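PDB 7C5W: metal-independent carbonic anhydrase from Nostoc sp. PCC 7120 = FACHB-418, which catalyses the hydration of carbon dioxide to bicarbonate without any metal cofactor, and has only very low activity in the dehydration direction. Local coordinates for residues 127-130 with 131-134. Residues are numbered along the deposited sequence; the frame is centred on the assembly and turned at random.
Sequences FITG and NTAT
Phe127 and Thr134 show how a chain that reverses on itself is tied by its backbone: Phe127 N gives an almost straight bond to Thr134 O (2.8 Å), and Thr134 N returns one to Phe127 O. That carbonyl oxygen also receives a CA-H...O contact from Ala133 CA. The Phe127 ring leads off the hairpin to Ile168 of the second subunit, and Gln156 of that same subunit hydrogen-bonds Thr134 OG1 through OE1. On the other face of the sheet, Ile128 lays CG1 against Ala133 CB at 3.9 Å, a non-hydrogen-bonded pair. Thr129 N then closes the loop on Thr132 O (3.1 Å), a bent bond with the nitrogen above the plane of the Thr132 carbonyl. The two threonine hydroxyls meet across the turn, Thr129 OG1 lying 2.5 Å from Thr132 OG1, so short that its details are doubtful; each sits between its own backbone N and carbonyl carbon (chi1 66° and 78°), which swings it towards the other. Gly130 has a backbone shape open to glycine, since a side chain here would meet the carbonyl oxygen before it. With Asn131 it forms the two-residue bend between Thr129 and Thr132, typical of a tight antiparallel beta hairpin, here joining strands 116-128 and 132-143.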
ATOM      1  N   PHE A 127      -9.129  -2.817   9.973  1.00 53.39           N
ATOM      2  CA  PHE A 127      -8.590  -1.765   9.071  1.00 52.05           C
ATOM      3  C   PHE A 127      -7.804  -2.467   7.963  1.00 54.77           C
ATOM      4  O   PHE A 127      -6.773  -3.096   8.228  1.00 56.21           O
ATOM      5  CB  PHE A 127      -7.811  -0.720   9.874  1.00 51.28           C
ATOM      6  CG  PHE A 127      -7.677   0.626   9.209  1.00 53.49           C
ATOM      7  CD1 PHE A 127      -7.033   0.755   7.985  1.00 48.92           C
ATOM      8  CD2 PHE A 127      -8.158   1.773   9.819  1.00 49.71           C
ATOM      9  CE1 PHE A 127      -6.874   2.000   7.396  1.00 52.79           C
ATOM     10  CE2 PHE A 127      -8.020   3.013   9.216  1.00 45.37           C
ATOM     11  CZ  PHE A 127      -7.377   3.128   8.008  1.00 47.65           C
ATOM     12  N   ILE A 128      -8.339  -2.424   6.745  1.00 56.70           N
ATOM     13  CA  ILE A 128      -7.643  -2.917   5.530  1.00 54.40           C
ATOM     14  C   ILE A 128      -6.985  -1.715   4.863  1.00 56.48           C
ATOM     15  O   ILE A 128      -7.717  -0.829   4.384  1.00 57.45           O
ATOM     16  CB  ILE A 128      -8.624  -3.659   4.611  1.00 58.44           C
ATOM     17  CG1 ILE A 128      -9.273  -4.836   5.340  1.00 50.78           C
ATOM     18  CG2 ILE A 128      -7.944  -4.095   3.324  1.00 53.63           C
ATOM     19  CD1 ILE A 128     -10.363  -5.506   4.537  1.00 60.17           C
ATOM     20  N   THR A 129      -5.654  -1.692   4.886  1.00 57.77           N
ATOM     21  CA  THR A 129      -4.780  -0.628   4.325  1.00 61.17           C
ATOM     22  C   THR A 129      -4.242  -1.057   2.964  1.00 65.65           C
ATOM     23  O   THR A 129      -3.179  -0.549   2.583  1.00 74.31           O
ATOM     24  CB  THR A 129      -3.572  -0.383   5.236  1.00 64.58           C
ATOM     25  OG1 THR A 129      -2.780  -1.572   5.217  1.00 68.71           O
ATOM     26  CG2 THR A 129      -3.955  -0.068   6.660  1.00 53.30           C
ATOM     27  N   GLY A 130      -4.919  -1.996   2.298  1.00 63.72           N
ATOM     28  CA  GLY A 130      -4.561  -2.492   0.952  1.00 66.38           C
ATOM     29  C   GLY A 130      -3.879  -3.851   0.996  1.00 65.57           C
ATOM     30  O   GLY A 130      -4.578  -4.882   1.046  1.00 63.59           O
ATOM     31  N   ASN A 131      -2.550  -3.852   0.990  1.00 67.83           N
ATOM     32  CA  ASN A 131      -1.726  -5.083   1.015  1.00 63.21           C
ATOM     33  C   ASN A 131      -1.765  -5.734   2.410  1.00 65.06           C
ATOM     34  O   ASN A 131      -1.448  -6.945   2.519  1.00 57.35           O
ATOM     35  CB  ASN A 131      -0.294  -4.764   0.606  1.00 63.76           C
ATOM     36  CG  ASN A 131       0.316  -5.915  -0.149  1.00 75.01           C
ATOM     37  OD1 ASN A 131       1.144  -6.641   0.400  1.00 80.85           O
ATOM     38  ND2 ASN A 131      -0.121  -6.103  -1.390  1.00 83.80           N
ATOM     39  N   THR A 132      -2.090  -4.962   3.449  1.00 58.67           N
ATOM     40  CA  THR A 132      -2.150  -5.449   4.848  1.00 56.49           C
ATOM     41  C   THR A 132      -3.540  -5.178   5.412  1.00 55.77           C
ATOM     42  O   THR A 132      -4.316  -4.438   4.783  1.00 60.18           O
ATOM     43  CB  THR A 132      -1.063  -4.827   5.734  1.00 55.81           C
ATOM     44  OG1 THR A 132      -1.468  -3.507   6.086  1.00 63.36           O
ATOM     45  CG2 THR A 132       0.294  -4.791   5.069  1.00 52.27           C
ATOM     46  N   ALA A 133      -3.827  -5.790   6.555  1.00 51.18           N
ATOM     47  CA  ALA A 133      -5.104  -5.686   7.287  1.00 54.16           C
ATOM     48  C   ALA A 133      -4.824  -5.906   8.777  1.00 53.60           C
ATOM     49  O   ALA A 133      -4.147  -6.895   9.119  1.00 54.76           O
ATOM     50  CB  ALA A 133      -6.091  -6.684   6.730  1.00 48.68           C
ATOM     51  N   THR A 134      -5.282  -4.980   9.617  1.00 52.74           N
ATOM     52  CA  THR A 134      -5.141  -5.034  11.090  1.00 48.92           C
ATOM     53  C   THR A 134      -6.515  -5.359  11.677  1.00 50.76           C
ATOM     54  O   THR A 134      -7.504  -4.824  11.163  1.00 52.18           O
ATOM     55  CB  THR A 134      -4.531  -3.728  11.602  1.00 49.66           C
ATOM     56  OG1 THR A 134      -3.392  -3.452  10.792  1.00 51.90           O
ATOM     57  CG2 THR A 134      -4.103  -3.785  13.049  1.00 50.26           C
TER